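Local coordinates for protein DNA helicase RecQ (Deinococcus radiodurans, PDB 4Q48) that probably couples ATP hydrolysis to unwinding duplex DNA in the 3'-5' direction, the chain being the catalytic core with helicase, zinc-binding and RQC domains, at residues 54-59 against 117-122; 140-145 against 165-170; 221-226 against 253-258; 429-434 against 449-454; 435-440 against 468-473. One frame throughout, in Å; residues are numbered along the deposited sequence.

In the fold
The contacts sample three parts of the helicase core. Contacts 1 and 2 share the parallel sheet of the first helicase domain, centres about 11 Å apart, with Tyr56 CB 3.5 Å from Ala143 CB. They border the ADP site, empty here: Gln57 lies about 3 Å from Ser53 (side chains), and Asp145 of contact 2 forms a salt bridge with Lys52. Contact 3 belongs to the second helicase domain, about 45 Å from contact 1 between centres. Contacts 4 and 5 share helix 433-441 of the RQC domain, centres about 12 Å apart, joined by a probable hydrogen bond between His453 ND1 and His435 NE2. Contacts 3 to 5 lie away from the ADP and zinc sites.

Contact 1 of 5, residues 54-59 against 117-122; sequences LCYQLP and LLYVAP
The helix that follows the P-loop sends Tyr56 and Gln57 onto Tyr119 and Leu117 of strand 117-120 in the first helicase domain. The axes of the two segments approach to 10.2 Å at 135°, so side chains must span the gap. Tyr119 OH is the polar centre, held from two sources. Tyr56 OH and Tyr119 OH are hydrogen-bonded at 3.1 Å. Gln57 NE2 donates to Tyr119 OH over 3.3 Å, with an N-H...O angle of 147°, and the hydroxyl is tilted from the amide plane. The two tyrosine side chains cross at about a right angle, and Tyr119 OH sits at the edge of the Tyr56 ring, in its plane. With chi1 60°, Tyr56 CG stands between backbone N and carbonyl carbon, a rotation that aims the ring at the strand. Closer to the backbone, Gln57 CG packs on Leu117 CD1 at 3.8 Å. Leu84 of helix 74-84 touches both Gln57 and Leu117, and Val69 touches both tyrosines, so the polar cluster is enclosed. A P-loop followed by a helix packed on a parallel sheet is characteristic of P-loop NTPases, here in the RecA-like first domain of a superfamily 2 helicase.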
# COMPACT_ATOMS: atom_id res chain seq x y z
N LEU A 54 -4.60 5.45 16.91
CA LEU A 54 -5.17 4.86 18.11
C LEU A 54 -4.36 3.67 18.63
O LEU A 54 -4.33 3.38 19.83
CB LEU A 54 -6.59 4.40 17.79
CG LEU A 54 -7.51 3.76 18.82
CD1 LEU A 54 -7.91 4.78 19.87
CD2 LEU A 54 -8.72 3.21 18.12
N CYS A 55 -3.74 2.97 17.70
CA CYS A 55 -3.06 1.72 17.96
C CYS A 55 -1.77 1.86 18.74
O CYS A 55 -1.23 0.87 19.26
CB CYS A 55 -2.82 1.01 16.63
SG CYS A 55 -4.37 0.46 15.86
N TYR A 56 -1.22 3.07 18.81
CA TYR A 56 -0.11 3.30 19.71
C TYR A 56 -0.44 4.35 20.75
O TYR A 56 0.07 4.30 21.86
CB TYR A 56 1.16 3.68 18.95
CG TYR A 56 1.08 4.93 18.11
CD1 TYR A 56 1.15 6.19 18.69
CD2 TYR A 56 0.98 4.84 16.73
CE1 TYR A 56 1.09 7.34 17.90
CE2 TYR A 56 0.92 5.98 15.93
CZ TYR A 56 0.98 7.23 16.52
OH TYR A 56 0.93 8.35 15.71
N GLN A 57 -1.29 5.31 20.40
CA GLN A 57 -1.67 6.38 21.32
C GLN A 57 -2.41 5.83 22.53
O GLN A 57 -2.15 6.23 23.66
CB GLN A 57 -2.54 7.39 20.60
CG GLN A 57 -1.80 8.24 19.60
CD GLN A 57 -2.74 9.08 18.76
OE1 GLN A 57 -3.89 8.73 18.56
NE2 GLN A 57 -2.25 10.21 18.31
N LEU A 58 -3.32 4.91 22.29
CA LEU A 58 -4.12 4.33 23.36
C LEU A 58 -3.24 3.42 24.24
O LEU A 58 -3.26 3.56 25.46
CB LEU A 58 -5.33 3.59 22.77
CG LEU A 58 -6.38 3.01 23.70
CD1 LEU A 58 -6.65 3.92 24.87
CD2 LEU A 58 -7.66 2.80 22.91
N PRO A 59 -2.48 2.49 23.62
CA PRO A 59 -1.53 1.76 24.47
C PRO A 59 -0.58 2.69 25.24
O PRO A 59 -0.26 2.38 26.39
CB PRO A 59 -0.76 0.90 23.46
CG PRO A 59 -1.70 0.72 22.33
CD PRO A 59 -2.45 2.00 22.23
N LEU A 117 2.98 11.14 25.09
CA LEU A 117 3.53 10.85 23.78
C LEU A 117 4.68 11.76 23.48
O LEU A 117 4.66 12.94 23.84
CB LEU A 117 2.47 10.99 22.69
CG LEU A 117 1.30 10.03 22.81
CD1 LEU A 117 0.16 10.53 21.97
CD2 LEU A 117 1.74 8.64 22.42
N LEU A 118 5.71 11.20 22.88
CA LEU A 118 6.80 12.00 22.37
C LEU A 118 7.01 11.67 20.89
O LEU A 118 7.35 10.55 20.52
CB LEU A 118 8.07 11.76 23.15
CG LEU A 118 9.19 12.61 22.55
CD1 LEU A 118 8.93 14.07 22.82
CD2 LEU A 118 10.53 12.21 23.10
N TYR A 119 6.76 12.66 20.05
CA TYR A 119 7.01 12.52 18.62
C TYR A 119 8.46 12.94 18.33
O TYR A 119 8.88 14.05 18.68
CB TYR A 119 5.98 13.35 17.83
CG TYR A 119 4.61 12.71 17.80
CD1 TYR A 119 3.65 12.99 18.77
CD2 TYR A 119 4.29 11.79 16.83
CE1 TYR A 119 2.39 12.38 18.73
CE2 TYR A 119 3.06 11.20 16.78
CZ TYR A 119 2.11 11.48 17.72
OH TYR A 119 0.89 10.84 17.62
N VAL A 120 9.22 12.07 17.69
CA VAL A 120 10.63 12.34 17.50
C VAL A 120 11.10 11.92 16.11
O VAL A 120 10.88 10.80 15.68
CB VAL A 120 11.46 11.61 18.60
CG1 VAL A 120 11.01 10.16 18.75
CG2 VAL A 120 12.96 11.70 18.34
N ALA A 121 11.73 12.84 15.42
CA ALA A 121 12.31 12.55 14.14
C ALA A 121 13.39 11.50 14.34
O ALA A 121 14.07 11.49 15.36
CB ALA A 121 12.89 13.81 13.52
N PRO A 122 13.57 10.62 13.34
CA PRO A 122 14.60 9.57 13.37
C PRO A 122 15.98 10.14 13.60
O PRO A 122 16.83 9.54 14.26
CB PRO A 122 14.50 8.96 11.97
CG PRO A 122 13.12 9.26 11.53
CD PRO A 122 12.76 10.58 12.12

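Contact 2 of 5, residues 140-145 against 165-170; sequences ALFAID and SVLAER
An apolar, buried contact joins strand and helix within a beta-alpha-beta unit: Leu167, on the short helix 165-170, packs on Phe142 and Ile144 of strand 139-145, and the unit continues into strand 176-180. The evidence is direct, since every atom pair meeting across it is carbon on carbon. Leu167 does all the work from the helix, and its two methyls have separate tasks. CD2 lies over one face of the Phe142 ring, 4.0 Å from the centroid and 15° off the normal, which is a CH-pi arrangement; the methyl is displaced slightly toward the rim, nearest CE1 and CZ. CD1 drops to the root of the same side chain, where it is 3.7 Å from Phe142 CG. From there CD1 also faces the strand's next inward residue: Leu167 CD1 and Ile144 CD1 meet tip to tip at 3.7 Å. Phe142 and Ile144 are two apart in the strand and therefore point to the same side, and the forked leucine end bridges them. With Leu167 CG anti to its carbonyl carbon (chi1 -65°), chi2 -174° carries CD1 straight on toward the strand and leaves CD2 to branch over the Phe142 ring. At the end of the strand, Asp145 OD1 forms a salt bridge with Lys52, a residue of the ADP site. Around the contact, Phe142 also meets the ring of Phe171, Ile68 and Val70 of strand 66-70 adjoin Phe142 and Ile144, and helix 165-170 is tied outward by the salt bridge of Arg170 to Asp132 on helix 128-135.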
# COMPACT_ATOMS: atom_id res chain seq x y z
N ALA A 140 6.94 3.89 27.81
CA ALA A 140 5.90 2.88 27.67
C ALA A 140 6.11 2.00 26.43
O ALA A 140 5.82 0.81 26.49
CB ALA A 140 4.53 3.52 27.64
N LEU A 141 6.60 2.57 25.33
CA LEU A 141 6.84 1.78 24.12
C LEU A 141 7.53 2.58 23.03
O LEU A 141 7.76 3.77 23.17
CB LEU A 141 5.53 1.22 23.57
CG LEU A 141 4.47 2.28 23.23
CD1 LEU A 141 4.48 2.64 21.71
CD2 LEU A 141 3.08 1.87 23.71
N PHE A 142 7.86 1.88 21.95
CA PHE A 142 8.24 2.51 20.69
C PHE A 142 7.20 2.22 19.61
O PHE A 142 6.90 1.04 19.35
CB PHE A 142 9.59 2.01 20.23
CG PHE A 142 10.73 2.46 21.07
CD1 PHE A 142 11.17 3.77 21.00
CD2 PHE A 142 11.34 1.59 21.96
CE1 PHE A 142 12.25 4.21 21.78
CE2 PHE A 142 12.40 2.01 22.74
CZ PHE A 142 12.85 3.33 22.65
N ALA A 143 6.65 3.26 18.99
CA ALA A 143 5.82 3.09 17.79
C ALA A 143 6.56 3.61 16.59
O ALA A 143 6.86 4.81 16.52
CB ALA A 143 4.52 3.81 17.92
N ILE A 144 6.87 2.71 15.66
CA ILE A 144 7.48 3.12 14.39
C ILE A 144 6.38 3.30 13.33
O ILE A 144 5.84 2.33 12.80
CB ILE A 144 8.54 2.11 13.93
CG1 ILE A 144 9.72 2.10 14.90
CG2 ILE A 144 9.10 2.49 12.59
CD1 ILE A 144 9.73 0.91 15.87
N ASP A 145 6.02 4.57 13.08
CA ASP A 145 5.01 4.88 12.07
C ASP A 145 5.67 5.02 10.71
O ASP A 145 6.84 5.42 10.62
CB ASP A 145 4.25 6.17 12.40
CG ASP A 145 2.83 6.16 11.83
OD1 ASP A 145 2.60 5.46 10.81
OD2 ASP A 145 1.94 6.83 12.41
N SER A 165 17.05 -0.65 13.45
CA SER A 165 17.60 -1.89 14.00
C SER A 165 17.76 -1.77 15.50
O SER A 165 17.44 -2.68 16.26
CB SER A 165 18.95 -2.21 13.38
OG SER A 165 18.98 -1.92 11.99
N VAL A 166 18.26 -0.60 15.90
CA VAL A 166 18.78 -0.35 17.24
C VAL A 166 17.73 -0.36 18.36
O VAL A 166 18.06 -0.63 19.50
CB VAL A 166 19.54 1.01 17.25
CG1 VAL A 166 18.58 2.16 17.54
CG2 VAL A 166 20.67 1.00 18.25
N LEU A 167 16.46 -0.11 18.05
CA LEU A 167 15.47 -0.10 19.12
C LEU A 167 15.38 -1.48 19.75
O LEU A 167 15.33 -1.60 20.97
CB LEU A 167 14.09 0.33 18.63
CG LEU A 167 14.02 1.77 18.14
CD1 LEU A 167 12.58 2.13 17.83
CD2 LEU A 167 14.67 2.77 19.10
N ALA A 168 15.33 -2.51 18.92
CA ALA A 168 15.28 -3.87 19.44
C ALA A 168 16.57 -4.28 20.17
O ALA A 168 16.55 -5.18 21.01
CB ALA A 168 14.98 -4.83 18.32
N GLU A 169 17.70 -3.64 19.84
CA GLU A 169 18.95 -3.92 20.54
C GLU A 169 19.00 -3.32 21.93
O GLU A 169 19.00 -4.02 22.93
CB GLU A 169 20.16 -3.42 19.76
CG GLU A 169 20.88 -4.49 18.96
CD GLU A 169 21.57 -3.93 17.73
OE1 GLU A 169 21.00 -4.05 16.60
OE2 GLU A 169 22.67 -3.36 17.90
N ARG A 170 18.99 -2.00 21.98
CA ARG A 170 19.21 -1.29 23.23
C ARG A 170 18.01 -1.34 24.16
O ARG A 170 18.15 -1.08 25.36
CB ARG A 170 19.67 0.14 22.95
CG ARG A 170 21.17 0.14 22.67
CD ARG A 170 21.79 1.49 22.44
NE ARG A 170 21.85 2.25 23.67
CZ ARG A 170 22.46 3.43 23.80
NH1 ARG A 170 23.06 3.99 22.76
NH2 ARG A 170 22.45 4.06 24.96

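Contact 3 of 5, residues 221-226 against 253-258; sequences SPKTQL and AKWLQA
Gln225 N to Ser221 O, at 2.8 Å, is a backbone bond that closes the first turn of helix 222-233, the turn from which Lys223 reaches over Trp255 of helix 246-258. The lysine chain runs along one face of the indole. Its CB stands over the six-membered ring, 3.8 Å from the centroid and 11° off the normal, a CH-pi contact. Farther along, Lys223 CD lies 3.9 Å from Trp255 CD2, close to the CG-CD2 side of the five-membered ring. A bend at chi3 then carries the ammonium group over the five-membered ring: NZ is 4.9 Å from that centroid and 20° off its normal, a cation-pi contact. Trp255 CG is anti to its backbone N (chi1 -178°), which swings the indole across to the neighbouring helix. Beneath the pair, Leu226 packs on Trp337 of strand 334-340 and Leu256 on Ala263 of strand 263-266, so both helices rest on the sheet of the second helicase domain. The link between helices is thus a surface one, in which methylenes supply dispersion, while the positive charge of NZ is probably stabilised in part by the indole pi cloud and in part by solvent.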
# COMPACT_ATOMS: atom_id res chain seq x y z
N SER A 221 -10.48 7.76 -27.20
CA SER A 221 -10.97 9.13 -27.05
C SER A 221 -11.29 9.34 -25.58
O SER A 221 -12.45 9.40 -25.19
CB SER A 221 -12.21 9.43 -27.93
OG SER A 221 -11.94 9.42 -29.34
N PRO A 222 -10.25 9.43 -24.75
CA PRO A 222 -10.49 9.44 -23.31
C PRO A 222 -11.37 10.63 -22.85
O PRO A 222 -12.25 10.41 -22.02
CB PRO A 222 -9.07 9.55 -22.71
CG PRO A 222 -8.25 10.13 -23.78
CD PRO A 222 -8.84 9.64 -25.09
N LYS A 223 -11.18 11.82 -23.41
CA LYS A 223 -12.04 12.98 -23.11
C LYS A 223 -13.49 12.71 -23.56
O LYS A 223 -14.45 13.12 -22.89
CB LYS A 223 -11.49 14.26 -23.74
CG LYS A 223 -10.42 14.95 -22.89
CD LYS A 223 -9.77 16.18 -23.54
CE LYS A 223 -9.31 15.94 -24.98
NZ LYS A 223 -8.44 17.04 -25.54
N THR A 224 -13.68 11.99 -24.66
CA THR A 224 -15.04 11.62 -25.05
C THR A 224 -15.65 10.60 -24.08
O THR A 224 -16.83 10.71 -23.69
CB THR A 224 -15.08 11.06 -26.49
OG1 THR A 224 -14.83 12.13 -27.40
CG2 THR A 224 -16.42 10.41 -26.80
N GLN A 225 -14.85 9.62 -23.70
CA GLN A 225 -15.31 8.55 -22.82
C GLN A 225 -15.71 9.13 -21.47
O GLN A 225 -16.73 8.72 -20.89
CB GLN A 225 -14.22 7.51 -22.64
CG GLN A 225 -14.28 6.41 -23.70
CD GLN A 225 -13.02 5.56 -23.74
OE1 GLN A 225 -11.89 6.07 -23.61
NE2 GLN A 225 -13.19 4.26 -23.96
N LEU A 226 -14.91 10.08 -20.99
CA LEU A 226 -15.08 10.65 -19.68
C LEU A 226 -16.37 11.42 -19.57
O LEU A 226 -17.13 11.25 -18.62
CB LEU A 226 -13.91 11.57 -19.34
CG LEU A 226 -14.12 12.32 -18.02
CD1 LEU A 226 -14.07 11.35 -16.88
CD2 LEU A 226 -13.11 13.45 -17.79
N ALA A 253 -9.21 20.62 -18.00
CA ALA A 253 -10.01 21.50 -17.16
C ALA A 253 -10.77 22.50 -18.02
O ALA A 253 -11.93 22.78 -17.74
CB ALA A 253 -9.14 22.24 -16.13
N LYS A 254 -10.17 23.04 -19.08
CA LYS A 254 -10.96 24.03 -19.82
C LYS A 254 -11.79 23.36 -20.91
O LYS A 254 -12.80 23.91 -21.36
CB LYS A 254 -10.11 25.17 -20.39
CG LYS A 254 -10.81 26.52 -20.04
CD LYS A 254 -10.33 27.77 -20.78
CE LYS A 254 -11.46 28.81 -20.93
NZ LYS A 254 -12.60 28.63 -19.97
N TRP A 255 -11.40 22.15 -21.31
CA TRP A 255 -12.24 21.38 -22.21
C TRP A 255 -13.53 21.04 -21.50
O TRP A 255 -14.61 21.05 -22.09
CB TRP A 255 -11.52 20.10 -22.68
CG TRP A 255 -12.30 19.29 -23.64
CD1 TRP A 255 -12.36 19.45 -24.99
CD2 TRP A 255 -13.12 18.17 -23.33
NE1 TRP A 255 -13.19 18.50 -25.54
CE2 TRP A 255 -13.66 17.70 -24.54
CE3 TRP A 255 -13.44 17.51 -22.14
CZ2 TRP A 255 -14.52 16.60 -24.60
CZ3 TRP A 255 -14.30 16.43 -22.19
CH2 TRP A 255 -14.83 15.99 -23.41
N LEU A 256 -13.43 20.75 -20.21
CA LEU A 256 -14.61 20.43 -19.44
C LEU A 256 -15.50 21.67 -19.28
O LEU A 256 -16.71 21.61 -19.53
CB LEU A 256 -14.23 19.85 -18.09
CG LEU A 256 -13.90 18.36 -18.13
CD1 LEU A 256 -13.47 17.87 -16.74
CD2 LEU A 256 -15.08 17.55 -18.66
N GLN A 257 -14.89 22.79 -18.89
CA GLN A 257 -15.61 24.06 -18.77
C GLN A 257 -16.39 24.37 -20.06
O GLN A 257 -17.56 24.76 -20.01
CB GLN A 257 -14.65 25.20 -18.44
CG GLN A 257 -13.98 25.11 -17.06
CD GLN A 257 -12.86 26.14 -16.89
OE1 GLN A 257 -12.88 27.19 -17.52
NE2 GLN A 257 -11.88 25.84 -16.03
N ALA A 258 -15.74 24.11 -21.19
CA ALA A 258 -16.33 24.32 -22.51
C ALA A 258 -17.62 23.57 -22.73
O ALA A 258 -18.45 24.00 -23.52
CB ALA A 258 -15.32 23.94 -23.61

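Contact 4 of 5, residues 429-434 against 449-454; sequences NRFGAA and LAQGHH
Along residues 429-434 the chain climbs to Phe431, whose ring meets Gln451 and His453, and then enters helix 433-441. Asn429 OD1 accepts a hydrogen bond from Ala493 N, which pins the loop to strand 492-493. His453 turns an edge to one face of the Phe431 ring in an offset edge-to-face pair, with centroids 4.8 Å apart and planes at 79°; CE1 is the histidine atom over the face. Gln451 comes instead to the rim: its CD lies in the plane of the phenyl ring, 3.4 Å from Phe431 CZ, with amide and ring planes 74° apart. A bend at chi2 (-83°) folds the glutamine end there, while Gln451 CB covers the centre of the His453 ring, 3.6 Å above its plane. The His453 ring is further fixed by a probable hydrogen bond between His453 ND1 and His435 NE2, and His435 also stacks on Phe431. Were Phe431 cut back to an alanine, the His453 edge would probably lose its aromatic face and the His435 ring its stacking partner. Next, Gly432 takes the N-cap position and Ala433 begins the helix. Across the contact, Gly452 has positive phi and ends helix 446-451 in a Schellman motif, letting the chain turn to present His453. The cluster joins the start of helix 433-441 to the turn after helix 446-451 within the RQC domain, which has a winged-helix fold.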
# COMPACT_ATOMS: atom_id res chain seq x y z
N ASN A 429 12.29 -25.34 -5.63
CA ASN A 429 12.04 -23.91 -5.52
C ASN A 429 13.26 -23.02 -5.73
O ASN A 429 13.51 -22.10 -4.95
CB ASN A 429 11.46 -23.61 -4.16
CG ASN A 429 10.18 -24.33 -3.93
OD1 ASN A 429 9.17 -23.96 -4.50
ND2 ASN A 429 10.20 -25.37 -3.10
N ARG A 430 14.01 -23.30 -6.79
CA ARG A 430 15.31 -22.66 -6.96
C ARG A 430 15.71 -22.46 -8.41
O ARG A 430 16.57 -21.65 -8.71
CB ARG A 430 16.35 -23.51 -6.27
CG ARG A 430 16.42 -24.89 -6.88
CD ARG A 430 17.15 -25.83 -5.97
NE ARG A 430 18.46 -25.30 -5.59
CZ ARG A 430 19.13 -25.74 -4.55
NH1 ARG A 430 18.58 -26.67 -3.76
NH2 ARG A 430 20.32 -25.22 -4.26
N PHE A 431 15.07 -23.18 -9.32
CA PHE A 431 15.43 -23.06 -10.73
C PHE A 431 14.61 -21.94 -11.36
O PHE A 431 13.63 -21.48 -10.75
CB PHE A 431 15.25 -24.38 -11.47
CG PHE A 431 16.25 -25.43 -11.05
CD1 PHE A 431 17.51 -25.48 -11.62
CD2 PHE A 431 15.93 -26.35 -10.06
CE1 PHE A 431 18.44 -26.43 -11.21
CE2 PHE A 431 16.86 -27.30 -9.66
CZ PHE A 431 18.11 -27.34 -10.24
N GLY A 432 15.07 -21.46 -12.52
CA GLY A 432 14.51 -20.30 -13.19
C GLY A 432 13.45 -20.70 -14.18
O GLY A 432 13.34 -21.87 -14.55
N ALA A 433 12.68 -19.72 -14.62
CA ALA A 433 11.55 -19.95 -15.52
C ALA A 433 11.92 -20.81 -16.73
O ALA A 433 11.17 -21.71 -17.12
CB ALA A 433 10.98 -18.62 -15.97
N ALA A 434 13.06 -20.49 -17.35
CA ALA A 434 13.50 -21.24 -18.53
C ALA A 434 13.80 -22.71 -18.21
O ALA A 434 13.37 -23.61 -18.93
CB ALA A 434 14.70 -20.58 -19.14
N LEU A 449 20.16 -32.56 -17.29
CA LEU A 449 20.82 -33.84 -17.06
C LEU A 449 21.74 -33.73 -15.83
O LEU A 449 21.83 -34.66 -15.02
CB LEU A 449 21.62 -34.25 -18.30
CG LEU A 449 20.76 -34.52 -19.55
CD1 LEU A 449 21.59 -34.73 -20.83
CD2 LEU A 449 19.82 -35.68 -19.36
N ALA A 450 22.39 -32.58 -15.69
CA ALA A 450 23.23 -32.31 -14.52
C ALA A 450 22.52 -32.44 -13.16
O ALA A 450 23.17 -32.72 -12.14
CB ALA A 450 23.83 -30.92 -14.66
N GLN A 451 21.20 -32.20 -13.12
CA GLN A 451 20.43 -32.25 -11.86
C GLN A 451 19.57 -33.52 -11.76
O GLN A 451 18.92 -33.76 -10.73
CB GLN A 451 19.57 -31.00 -11.71
CG GLN A 451 20.30 -29.68 -11.77
CD GLN A 451 20.93 -29.30 -10.45
OE1 GLN A 451 20.63 -29.90 -9.42
NE2 GLN A 451 21.81 -28.30 -10.47
N GLY A 452 19.58 -34.32 -12.82
CA GLY A 452 18.87 -35.59 -12.89
C GLY A 452 17.42 -35.47 -13.30
O GLY A 452 16.69 -36.46 -13.45
N HIS A 453 17.02 -34.23 -13.56
CA HIS A 453 15.63 -33.89 -13.79
C HIS A 453 15.01 -34.64 -14.94
O HIS A 453 13.80 -34.66 -15.06
CB HIS A 453 15.52 -32.40 -14.02
CG HIS A 453 15.78 -31.59 -12.78
ND1 HIS A 453 15.90 -30.22 -12.80
CD2 HIS A 453 15.89 -31.97 -11.49
CE1 HIS A 453 16.10 -29.79 -11.57
NE2 HIS A 453 16.10 -30.83 -10.75
N HIS A 454 15.84 -35.30 -15.74
CA HIS A 454 15.33 -35.96 -16.94
C HIS A 454 14.53 -37.22 -16.64
O HIS A 454 13.74 -37.67 -17.48
CB HIS A 454 16.48 -36.29 -17.92
CG HIS A 454 17.63 -37.02 -17.30
ND1 HIS A 454 18.58 -36.39 -16.53
CD2 HIS A 454 17.99 -38.32 -17.36
CE1 HIS A 454 19.47 -37.28 -16.13
NE2 HIS A 454 19.13 -38.46 -16.62

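Contact 5 of 5, residues 435-440 against 468-473; sequences HLTDVL and KLWRSV
Helix segments 435-440 and 468-473 cross at 128° with their axes 9.7 Å apart at closest approach, and the CA atoms of Thr437 and Trp470 come within 6.2 Å. At that near point Thr437 CG2 packs against Trp470 CB at 3.8 Å. Thr437 OG1, which is hydrogen-bonded to Ala433 O one turn back, lies beside Arg471 CD at 3.4 Å, a van der Waals touch. One turn on, Leu440 CD1 sits over a face of the indole, 3.8 Å from the centroid of the six-membered ring and 24° off the normal, displaced toward the rim on the CE3 side. Trp470 CG stands anti to the carbonyl carbon (chi1 -75°), which turns a face of the ring to the leucine methyl. Both helices belong to the RQC domain, where such a helix pair is consistent with the helix-turn-helix core of a winged-helix fold. Helix 414-426 completes the packing, with Met419 on Trp470 and Ala423 on Leu440. Replacing Trp470 with alanine would probably open a gap under the Leu440 methyl and leave the Gly462 carbonyl without the NE1 donor. Arg471, bent at chi2 and chi3, carries its end past Thr437 to touch Ala433 and Ala434.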
# COMPACT_ATOMS: atom_id res chain seq x y z
N HIS A 435 14.53 -22.94 -17.12
CA HIS A 435 14.83 -24.30 -16.68
C HIS A 435 13.58 -25.12 -16.38
O HIS A 435 13.42 -26.24 -16.89
CB HIS A 435 15.73 -24.30 -15.45
CG HIS A 435 16.16 -25.67 -15.06
ND1 HIS A 435 17.27 -26.29 -15.61
CD2 HIS A 435 15.62 -26.57 -14.20
CE1 HIS A 435 17.39 -27.50 -15.10
NE2 HIS A 435 16.40 -27.70 -14.25
N LEU A 436 12.69 -24.56 -15.57
CA LEU A 436 11.40 -25.17 -15.28
C LEU A 436 10.68 -25.56 -16.58
O LEU A 436 10.07 -26.64 -16.69
CB LEU A 436 10.55 -24.20 -14.48
CG LEU A 436 11.00 -23.88 -13.05
CD1 LEU A 436 10.04 -22.90 -12.38
CD2 LEU A 436 11.09 -25.14 -12.23
N THR A 437 10.76 -24.66 -17.55
CA THR A 437 10.06 -24.85 -18.82
C THR A 437 10.65 -26.04 -19.56
O THR A 437 9.93 -26.75 -20.27
CB THR A 437 10.14 -23.58 -19.68
OG1 THR A 437 9.61 -22.47 -18.95
CG2 THR A 437 9.40 -23.75 -20.99
N ASP A 438 11.97 -26.24 -19.39
CA ASP A 438 12.68 -27.38 -19.99
C ASP A 438 12.15 -28.68 -19.41
O ASP A 438 11.86 -29.63 -20.14
CB ASP A 438 14.19 -27.31 -19.73
CG ASP A 438 14.93 -26.46 -20.75
OD1 ASP A 438 14.42 -26.31 -21.89
OD2 ASP A 438 16.01 -25.93 -20.40
N VAL A 439 12.04 -28.70 -18.08
CA VAL A 439 11.54 -29.85 -17.39
C VAL A 439 10.13 -30.13 -17.86
O VAL A 439 9.79 -31.25 -18.27
CB VAL A 439 11.57 -29.66 -15.86
CG1 VAL A 439 10.95 -30.85 -15.16
CG2 VAL A 439 13.00 -29.43 -15.36
N LEU A 440 9.30 -29.09 -17.85
CA LEU A 440 7.92 -29.22 -18.29
C LEU A 440 7.82 -29.79 -19.71
O LEU A 440 6.91 -30.57 -20.00
CB LEU A 440 7.22 -27.87 -18.22
CG LEU A 440 6.83 -27.44 -16.81
CD1 LEU A 440 6.42 -25.95 -16.78
CD2 LEU A 440 5.69 -28.31 -16.30
N LYS A 468 6.38 -20.91 -25.29
CA LYS A 468 5.84 -19.56 -25.07
C LYS A 468 4.72 -19.54 -24.01
O LYS A 468 4.61 -18.60 -23.22
CB LYS A 468 5.35 -18.95 -26.40
CG LYS A 468 3.97 -19.41 -26.90
CD LYS A 468 3.56 -18.72 -28.21
CE LYS A 468 2.60 -17.56 -27.95
NZ LYS A 468 2.04 -16.93 -29.20
N LEU A 469 3.90 -20.58 -24.01
CA LEU A 469 2.78 -20.66 -23.09
C LEU A 469 3.24 -20.82 -21.63
O LEU A 469 2.65 -20.23 -20.71
CB LEU A 469 1.91 -21.84 -23.48
CG LEU A 469 0.66 -21.99 -22.66
CD1 LEU A 469 -0.50 -22.19 -23.58
CD2 LEU A 469 0.83 -23.17 -21.72
N TRP A 470 4.26 -21.64 -21.44
CA TRP A 470 4.73 -21.92 -20.11
C TRP A 470 5.31 -20.68 -19.50
O TRP A 470 5.02 -20.39 -18.34
CB TRP A 470 5.76 -23.04 -20.12
CG TRP A 470 5.12 -24.35 -20.31
CD1 TRP A 470 5.32 -25.22 -21.34
CD2 TRP A 470 4.16 -24.95 -19.45
NE1 TRP A 470 4.52 -26.33 -21.18
CE2 TRP A 470 3.80 -26.18 -20.02
CE3 TRP A 470 3.56 -24.56 -18.25
CZ2 TRP A 470 2.86 -27.04 -19.43
CZ3 TRP A 470 2.62 -25.42 -17.66
CH2 TRP A 470 2.28 -26.64 -18.25
N ARG A 471 6.09 -19.95 -20.28
CA ARG A 471 6.74 -18.75 -19.77
C ARG A 471 5.66 -17.78 -19.36
O ARG A 471 5.79 -17.05 -18.35
CB ARG A 471 7.66 -18.12 -20.82
CG ARG A 471 8.95 -18.89 -21.08
CD ARG A 471 9.75 -19.16 -19.80
NE ARG A 471 10.52 -18.01 -19.35
CZ ARG A 471 11.75 -17.73 -19.78
NH1 ARG A 471 12.33 -18.53 -20.68
NH2 ARG A 471 12.40 -16.65 -19.31
N SER A 472 4.59 -17.78 -20.15
CA SER A 472 3.40 -16.98 -19.89
C SER A 472 2.69 -17.41 -18.60
O SER A 472 2.44 -16.58 -17.71
CB SER A 472 2.45 -17.07 -21.09
OG SER A 472 1.14 -16.68 -20.71
N VAL A 473 2.39 -18.71 -18.49
CA VAL A 473 1.77 -19.27 -17.30
C VAL A 473 2.62 -18.90 -16.10
O VAL A 473 2.10 -18.46 -15.06
CB VAL A 473 1.63 -20.82 -17.36
CG1 VAL A 473 1.46 -21.39 -15.99
CG2 VAL A 473 0.47 -21.24 -18.24